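Local coordinates for Mll5499 protein (PDB 3BDE), which is of unknown function but forms a homodimer and belongs to the Dabb family of stress-responsive alpha/beta-barrel domain proteins with a ferredoxin-like fold, at residues A[23-28]-A[99-104]; A[36-41]-A[70-75]. One frame throughout, in Å; residues are numbered along the deposited sequence.

Contact 1 (A[23-28]-A[99-104]); sequences HTVVFT and DRWVPE. With EDO (1,2-ethanediol), chain H; EDO (1,2-ethanediol), chain J; EDO (1,2-ethanediol), chain D.
Trp-101 of helix 91-104 reaches toward strand 21-29 and sets the six-membered ring of its indole against Val-25 and Phe-27. The helix stands well back, so the long side chain spans the distance: the CA atoms of Phe-27 and Trp-101 are 10.2 Å apart. The first torsion, -172°, puts CG opposite the backbone N and swings the far end of the indole in to the strand. Its CH2 atom makes the closest approaches. Val-25 meets the indole from the opposite direction; in one of its two conformers, Val-25 CG2 lies 3.4 Å from Trp-101 CH2. On the other neighbour, Phe-27 CD1 lies 3.7 Å from the same CH2. The two aromatic rings form an edge-to-face pair, the edge of Trp-101 turned to the face of Phe-27. Their centroids are 5.1 Å apart and the planes are at 62°. Phe-41 and Phe-108 add further packing round the indole.

Behind the tryptophan, Arg-100 and Glu-104 form a salt bridge one helical turn apart, NE to OE2 at 2.9 Å. The OE2 partner lies in the guanidinium plane. Arg-100 also pairs with Asp-44 on helix 36-50, so it ties the two helices together. At the other end, His-23 NE2 shares a hydrogen bond of 3.0 Å with O2 of an ethanediol, which sits beside the indole. The arrangement is the helix-on-sheet core of a ferredoxin-like alpha/beta fold.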
loop_
_atom_site.group_PDB
_atom_site.type_symbol
_atom_site.label_atom_id
_atom_site.label_comp_id
_atom_site.label_asym_id
_atom_site.label_seq_id
_atom_site.Cartn_x
_atom_site.Cartn_y
_atom_site.Cartn_z
ATOM N N HIS A 23 -2.755 -1.894 -7.697
ATOM C CA HIS A 23 -2.249 -0.558 -7.985
ATOM C C HIS A 23 -2.644 0.362 -6.854
ATOM O O HIS A 23 -3.853 0.448 -6.498
ATOM C CB HIS A 23 -2.816 -0.044 -9.309
ATOM C CG HIS A 23 -2.552 1.407 -9.573
ATOM N ND1 HIS A 23 -1.298 1.965 -9.522
ATOM C CD2 HIS A 23 -3.390 2.404 -9.925
ATOM C CE1 HIS A 23 -1.379 3.250 -9.810
ATOM N NE2 HIS A 23 -2.643 3.544 -10.044
ATOM N N THR A 24 -1.650 1.002 -6.250
ATOM C CA THR A 24 -1.938 1.971 -5.195
ATOM C C THR A 24 -1.193 3.261 -5.380
ATOM O O THR A 24 -0.090 3.287 -5.964
ATOM C CB THR A 24 -1.619 1.441 -3.769
ATOM O OG1 THR A 24 -0.217 1.568 -3.484
ATOM C CG2 THR A 24 -2.073 -0.022 -3.577
ATOM N N VAL A 25 -1.795 4.342 -4.875
ATOM C CA VAL A 25 -1.143 5.656 -4.864
ATOM C C VAL A 25 -1.420 6.303 -3.507
ATOM O O VAL A 25 -2.562 6.303 -3.076
ATOM C CB VAL A 25 -1.604 6.542 -6.070
ATOM C CG1 VAL A 25 -3.143 6.794 -6.061
ATOM C CG2 VAL A 25 -0.832 7.847 -6.105
ATOM N N VAL A 26 -0.376 6.800 -2.840
ATOM C CA VAL A 26 -0.491 7.504 -1.559
ATOM C C VAL A 26 -0.229 8.973 -1.909
ATOM O O VAL A 26 0.689 9.260 -2.679
ATOM C CB VAL A 26 0.479 6.914 -0.467
ATOM C CG1 VAL A 26 1.930 7.277 -0.722
ATOM C CG2 VAL A 26 0.083 7.363 0.930
ATOM N N PHE A 27 -1.025 9.890 -1.359
ATOM C CA PHE A 27 -0.897 11.295 -1.756
ATOM C C PHE A 27 -1.402 12.319 -0.767
ATOM O O PHE A 27 -2.111 11.994 0.193
ATOM C CB PHE A 27 -1.638 11.511 -3.100
ATOM C CG PHE A 27 -3.137 11.281 -3.029
ATOM C CD1 PHE A 27 -3.678 10.009 -3.240
ATOM C CD2 PHE A 27 -4.021 12.346 -2.796
ATOM C CE1 PHE A 27 -5.081 9.816 -3.173
ATOM C CE2 PHE A 27 -5.403 12.156 -2.734
ATOM C CZ PHE A 27 -5.929 10.894 -2.919
ATOM N N THR A 28 -1.013 13.556 -1.047
ATOM C CA THR A 28 -1.418 14.740 -0.305
ATOM C C THR A 28 -1.885 15.741 -1.354
ATOM O O THR A 28 -1.261 15.881 -2.423
ATOM C CB THR A 28 -0.264 15.313 0.521
ATOM O OG1 THR A 28 0.030 14.392 1.570
ATOM C CG2 THR A 28 -0.649 16.644 1.146
ATOM N N ASP A 99 -6.691 17.041 -15.710
ATOM C CA ASP A 99 -7.580 18.076 -15.193
ATOM C C ASP A 99 -7.765 18.153 -13.691
ATOM O O ASP A 99 -8.126 19.228 -13.182
ATOM C CB ASP A 99 -8.948 17.940 -15.857
ATOM C CG ASP A 99 -8.892 18.104 -17.377
ATOM O OD1 ASP A 99 -7.943 18.703 -17.899
ATOM O OD2 ASP A 99 -9.835 17.670 -18.049
ATOM N N ARG A 100 -7.527 17.037 -12.991
ATOM C CA ARG A 100 -7.688 16.982 -11.538
ATOM C C ARG A 100 -6.433 16.606 -10.791
ATOM O O ARG A 100 -6.050 17.317 -9.858
ATOM C CB ARG A 100 -8.794 16.003 -11.177
ATOM C CG ARG A 100 -10.132 16.254 -11.877
ATOM C CD ARG A 100 -10.769 17.592 -11.550
ATOM N NE ARG A 100 -11.251 17.684 -10.164
ATOM C CZ ARG A 100 -12.445 17.280 -9.735
ATOM N NH1 ARG A 100 -13.283 16.643 -10.523
ATOM N NH2 ARG A 100 -12.764 17.473 -8.470
ATOM N N TRP A 101 -5.766 15.540 -11.203
ATOM C CA TRP A 101 -4.593 15.061 -10.439
ATOM C C TRP A 101 -3.442 16.064 -10.488
ATOM O O TRP A 101 -3.024 16.580 -9.448
ATOM C CB TRP A 101 -4.128 13.677 -10.941
ATOM C CG TRP A 101 -3.096 13.076 -10.102
ATOM C CD1 TRP A 101 -1.771 13.261 -10.209
ATOM C CD2 TRP A 101 -3.297 12.174 -9.007
ATOM N NE1 TRP A 101 -1.110 12.550 -9.248
ATOM C CE2 TRP A 101 -2.017 11.867 -8.488
ATOM C CE3 TRP A 101 -4.426 11.595 -8.416
ATOM C CZ2 TRP A 101 -1.824 11.015 -7.385
ATOM C CZ3 TRP A 101 -4.240 10.732 -7.328
ATOM C CH2 TRP A 101 -2.944 10.466 -6.813
ATOM N N VAL A 102 -2.961 16.347 -11.699
ATOM C CA VAL A 102 -1.820 17.257 -11.878
ATOM C C VAL A 102 -2.024 18.632 -11.201
ATOM O O VAL A 102 -1.139 19.060 -10.513
ATOM C CB VAL A 102 -1.391 17.382 -13.361
ATOM C CG1 VAL A 102 -0.340 18.489 -13.534
ATOM C CG2 VAL A 102 -0.856 16.068 -13.865
ATOM N N PRO A 103 -3.177 19.303 -11.410
ATOM C CA PRO A 103 -3.415 20.588 -10.723
ATOM C C PRO A 103 -3.649 20.562 -9.206
ATOM O O PRO A 103 -3.308 21.538 -8.548
ATOM C CB PRO A 103 -4.675 21.141 -11.415
ATOM C CG PRO A 103 -4.833 20.336 -12.651
ATOM C CD PRO A 103 -4.257 19.009 -12.365
ATOM N N GLU A 104 -4.196 19.478 -8.662
ATOM C CA GLU A 104 -4.628 19.456 -7.248
ATOM C C GLU A 104 -3.775 18.642 -6.295
ATOM O O GLU A 104 -3.875 18.841 -5.089
ATOM C CB GLU A 104 -6.074 18.988 -7.163
ATOM C CG GLU A 104 -7.063 19.811 -7.991
ATOM C CD GLU A 104 -8.491 19.327 -7.850
ATOM O OE1 GLU A 104 -8.940 19.126 -6.703
ATOM O OE2 GLU A 104 -9.182 19.190 -8.887
HETATM C C1 EDO H . -9.189 22.262 -16.283
HETATM O O1 EDO H . -8.396 21.126 -16.640
HETATM C C2 EDO H . -10.229 21.864 -15.275
HETATM O O2 EDO H . -9.623 21.204 -14.152
HETATM C C1 EDO J . -0.096 0.681 -0.595
HETATM O O1 EDO J . 0.237 2.053 -0.834
HETATM C C2 EDO J . 0.489 0.199 0.716
HETATM O O2 EDO J . 1.854 -0.194 0.581
HETATM C C1 EDO D . -5.150 7.909 -10.408
HETATM O O1 EDO D . -4.337 8.290 -11.521
HETATM C C2 EDO D . -4.646 6.611 -9.810
HETATM O O2 EDO D . -4.697 5.622 -10.839
#

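Contact 2 (A[36-41]-A[70-75]); sequences LEEKRF and YHFGFS. With EDO (1,2-ethanediol), chain G.
Glu-38 and Phe-41 point from helix 36-50 toward Phe-72 and Phe-74 of strand 72-78, part of the helix-on-sheet layer of the ferredoxin-like fold. The Glu-38 carboxylate meets the Phe-72 ring at its edge. The carboxylate plane is turned 82° from the ring plane, and OE2 lies near the plane of the ring, 3.4 Å from Phe-72 CZ. The polarised C-H edge probably suits the acid oxygen. Glu-38 CG is anti to the backbone N (chi1 -177°), and the chain stays extended beyond it, which carries the carboxylate to the ring. The other oxygen, OE1, accepts a hydrogen bond from His-34 N just ahead of the helix. With a glycine in its place, the Phe-72 edge would probably lose the carboxylate beside it and His-34 N its acceptor.

A turn further on, Phe-41 and Phe-74 meet obliquely through their outer atoms. Phe-72 also packs on Leu-116 of the second subunit, so this end of the contact adjoins the dimer partner. His-71 and Phe-72 together face Phe-27, a classic beta bulge at the start of the strand. His-71 CB lies 3.6 Å above the Phe-72 ring plane, toward its rim. In the second pair, Phe-41 CE1 stands 3.9 Å from Phe-74 CZ.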
loop_
_atom_site.group_PDB
_atom_site.type_symbol
_atom_site.label_atom_id
_atom_site.label_comp_id
_atom_site.label_asym_id
_atom_site.label_seq_id
_atom_site.Cartn_x
_atom_site.Cartn_y
_atom_site.Cartn_z
ATOM N N LEU A 36 -13.978 21.595 1.323
ATOM C CA LEU A 36 -14.918 21.128 0.298
ATOM C C LEU A 36 -14.157 20.764 -0.964
ATOM O O LEU A 36 -14.563 19.844 -1.678
ATOM C CB LEU A 36 -16.014 22.167 0.008
ATOM C CG LEU A 36 -16.986 22.558 1.144
ATOM C CD1 LEU A 36 -17.565 21.317 1.814
ATOM C CD2 LEU A 36 -16.362 23.464 2.200
ATOM N N GLU A 37 -13.053 21.471 -1.233
ATOM C CA GLU A 37 -12.174 21.153 -2.367
ATOM C C GLU A 37 -11.588 19.735 -2.206
ATOM O O GLU A 37 -11.485 18.972 -3.175
ATOM C CB GLU A 37 -11.008 22.143 -2.489
ATOM C CG GLU A 37 -11.373 23.571 -2.889
ATOM C CD GLU A 37 -11.804 24.486 -1.744
ATOM O OE1 GLU A 37 -12.083 24.028 -0.607
ATOM O OE2 GLU A 37 -11.888 25.699 -2.005
ATOM N N GLU A 38 -11.184 19.412 -0.979
ATOM C CA GLU A 38 -10.658 18.080 -0.668
ATOM C C GLU A 38 -11.753 17.043 -0.901
ATOM O O GLU A 38 -11.519 16.076 -1.612
ATOM C CB GLU A 38 -10.189 18.013 0.770
ATOM C CG GLU A 38 -9.573 16.706 1.187
ATOM C CD GLU A 38 -9.290 16.711 2.653
ATOM O OE1 GLU A 38 -10.237 16.497 3.439
ATOM O OE2 GLU A 38 -8.122 16.911 3.018
ATOM N N LYS A 39 -12.927 17.275 -0.295
ATOM C CA LYS A 39 -14.114 16.399 -0.427
ATOM C C LYS A 39 -14.449 16.135 -1.901
ATOM O O LYS A 39 -14.641 15.004 -2.316
ATOM C CB LYS A 39 -15.340 17.055 0.241
ATOM C CG LYS A 39 -16.636 16.201 0.276
ATOM C CD LYS A 39 -17.924 17.041 0.338
ATOM C CE LYS A 39 -18.212 17.829 -0.977
ATOM N NZ LYS A 39 -18.179 16.990 -2.223
ATOM N N ARG A 40 -14.523 17.207 -2.677
ATOM C CA ARG A 40 -14.861 17.150 -4.098
ATOM C C ARG A 40 -13.862 16.346 -4.929
ATOM O O ARG A 40 -14.276 15.574 -5.812
ATOM C CB ARG A 40 -15.012 18.587 -4.595
ATOM C CG ARG A 40 -15.602 18.825 -5.938
ATOM C CD ARG A 40 -16.411 20.133 -5.866
ATOM N NE ARG A 40 -15.574 21.205 -5.322
ATOM C CZ ARG A 40 -15.918 22.141 -4.423
ATOM N NH1 ARG A 40 -17.113 22.172 -3.819
ATOM N NH2 ARG A 40 -14.999 23.041 -4.065
ATOM N N PHE A 41 -12.560 16.488 -4.637
ATOM C CA PHE A 41 -11.534 15.694 -5.338
ATOM C C PHE A 41 -11.773 14.190 -5.072
ATOM O O PHE A 41 -11.803 13.387 -6.002
ATOM C CB PHE A 41 -10.109 16.088 -4.896
ATOM C CG PHE A 41 -9.033 15.274 -5.541
ATOM C CD1 PHE A 41 -8.609 14.057 -4.961
ATOM C CD2 PHE A 41 -8.450 15.684 -6.733
ATOM C CE1 PHE A 41 -7.632 13.277 -5.568
ATOM C CE2 PHE A 41 -7.466 14.914 -7.356
ATOM C CZ PHE A 41 -7.049 13.709 -6.781
ATOM N N TYR A 70 1.906 11.706 3.906
ATOM C CA TYR A 70 0.863 11.534 2.884
ATOM C C TYR A 70 -0.429 11.374 3.659
ATOM O O TYR A 70 -0.422 10.695 4.682
ATOM C CB TYR A 70 1.123 10.329 1.996
ATOM C CG TYR A 70 2.388 10.516 1.193
ATOM C CD1 TYR A 70 2.413 11.358 0.084
ATOM C CD2 TYR A 70 3.560 9.875 1.558
ATOM C CE1 TYR A 70 3.598 11.559 -0.652
ATOM C CE2 TYR A 70 4.748 10.051 0.823
ATOM C CZ TYR A 70 4.756 10.893 -0.281
ATOM O OH TYR A 70 5.927 11.091 -0.987
ATOM N N HIS A 71 -1.506 11.996 3.180
ATOM C CA HIS A 71 -2.788 11.982 3.875
ATOM C C HIS A 71 -3.764 10.919 3.412
ATOM O O HIS A 71 -4.580 10.464 4.202
ATOM C CB HIS A 71 -3.495 13.327 3.747
ATOM C CG HIS A 71 -2.719 14.483 4.296
ATOM N ND1 HIS A 71 -3.013 15.787 3.962
ATOM C CD2 HIS A 71 -1.660 14.534 5.137
ATOM C CE1 HIS A 71 -2.186 16.597 4.601
ATOM N NE2 HIS A 71 -1.351 15.862 5.316
ATOM N N PHE A 72 -3.686 10.523 2.151
ATOM C CA PHE A 72 -4.681 9.635 1.558
ATOM C C PHE A 72 -4.069 8.605 0.670
ATOM O O PHE A 72 -2.932 8.735 0.262
ATOM C CB PHE A 72 -5.641 10.465 0.680
ATOM C CG PHE A 72 -6.375 11.542 1.430
ATOM C CD1 PHE A 72 -7.396 11.197 2.320
ATOM C CD2 PHE A 72 -6.097 12.897 1.220
ATOM C CE1 PHE A 72 -8.073 12.159 3.027
ATOM C CE2 PHE A 72 -6.781 13.866 1.920
ATOM C CZ PHE A 72 -7.771 13.501 2.823
ATOM N N GLY A 73 -4.866 7.602 0.338
ATOM C CA GLY A 73 -4.480 6.620 -0.644
ATOM C C GLY A 73 -5.644 6.152 -1.499
ATOM O O GLY A 73 -6.811 6.219 -1.075
ATOM N N PHE A 74 -5.334 5.724 -2.727
ATOM C CA PHE A 74 -6.306 4.995 -3.546
ATOM C C PHE A 74 -5.665 3.637 -3.806
ATOM O O PHE A 74 -4.446 3.558 -4.007
ATOM C CB PHE A 74 -6.614 5.630 -4.917
ATOM C CG PHE A 74 -7.237 6.988 -4.882
ATOM C CD1 PHE A 74 -8.040 7.446 -3.825
ATOM C CD2 PHE A 74 -7.146 7.774 -6.027
ATOM C CE1 PHE A 74 -8.660 8.712 -3.895
ATOM C CE2 PHE A 74 -7.763 9.016 -6.120
ATOM C CZ PHE A 74 -8.522 9.489 -5.060
ATOM N N SER A 75 -6.474 2.588 -3.726
ATOM C CA SER A 75 -6.081 1.218 -3.990
ATOM C C SER A 75 -7.098 0.600 -4.926
ATOM O O SER A 75 -8.282 0.880 -4.822
ATOM C CB SER A 75 -6.031 0.425 -2.694
ATOM O OG SER A 75 -5.650 -0.894 -2.934
HETATM C C1 EDO G . -15.014 25.728 -1.714
HETATM O O1 EDO G . -16.385 25.425 -2.012
HETATM C C2 EDO G . -14.830 26.918 -0.772
HETATM O O2 EDO G . -15.909 27.034 0.169
#

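In the fold
Contacts 1 and 2 place two helices on the same face of one antiparallel sheet. Their centres are about 8 Å apart. Strands 21-29 and 72-78 are neighbours in it, and Phe-27 N to Phe-72 O at 2.8 Å and Phe-74 N to Val-25 O at 2.9 Å are probable hydrogen bonds. Contact 2 is nested in the chain loop that contact 1 closes. Phe-74 joins the two aromatic clusters: its ring packs edge-to-face with Phe-27 and touches Trp-101. The function is unknown, so neither contact can be tied to an active site. An ethanediol, probably the one at His-23, is also bonded to Tyr-87 OH and His-93 NE2, and may mark a pocket next to contact 1.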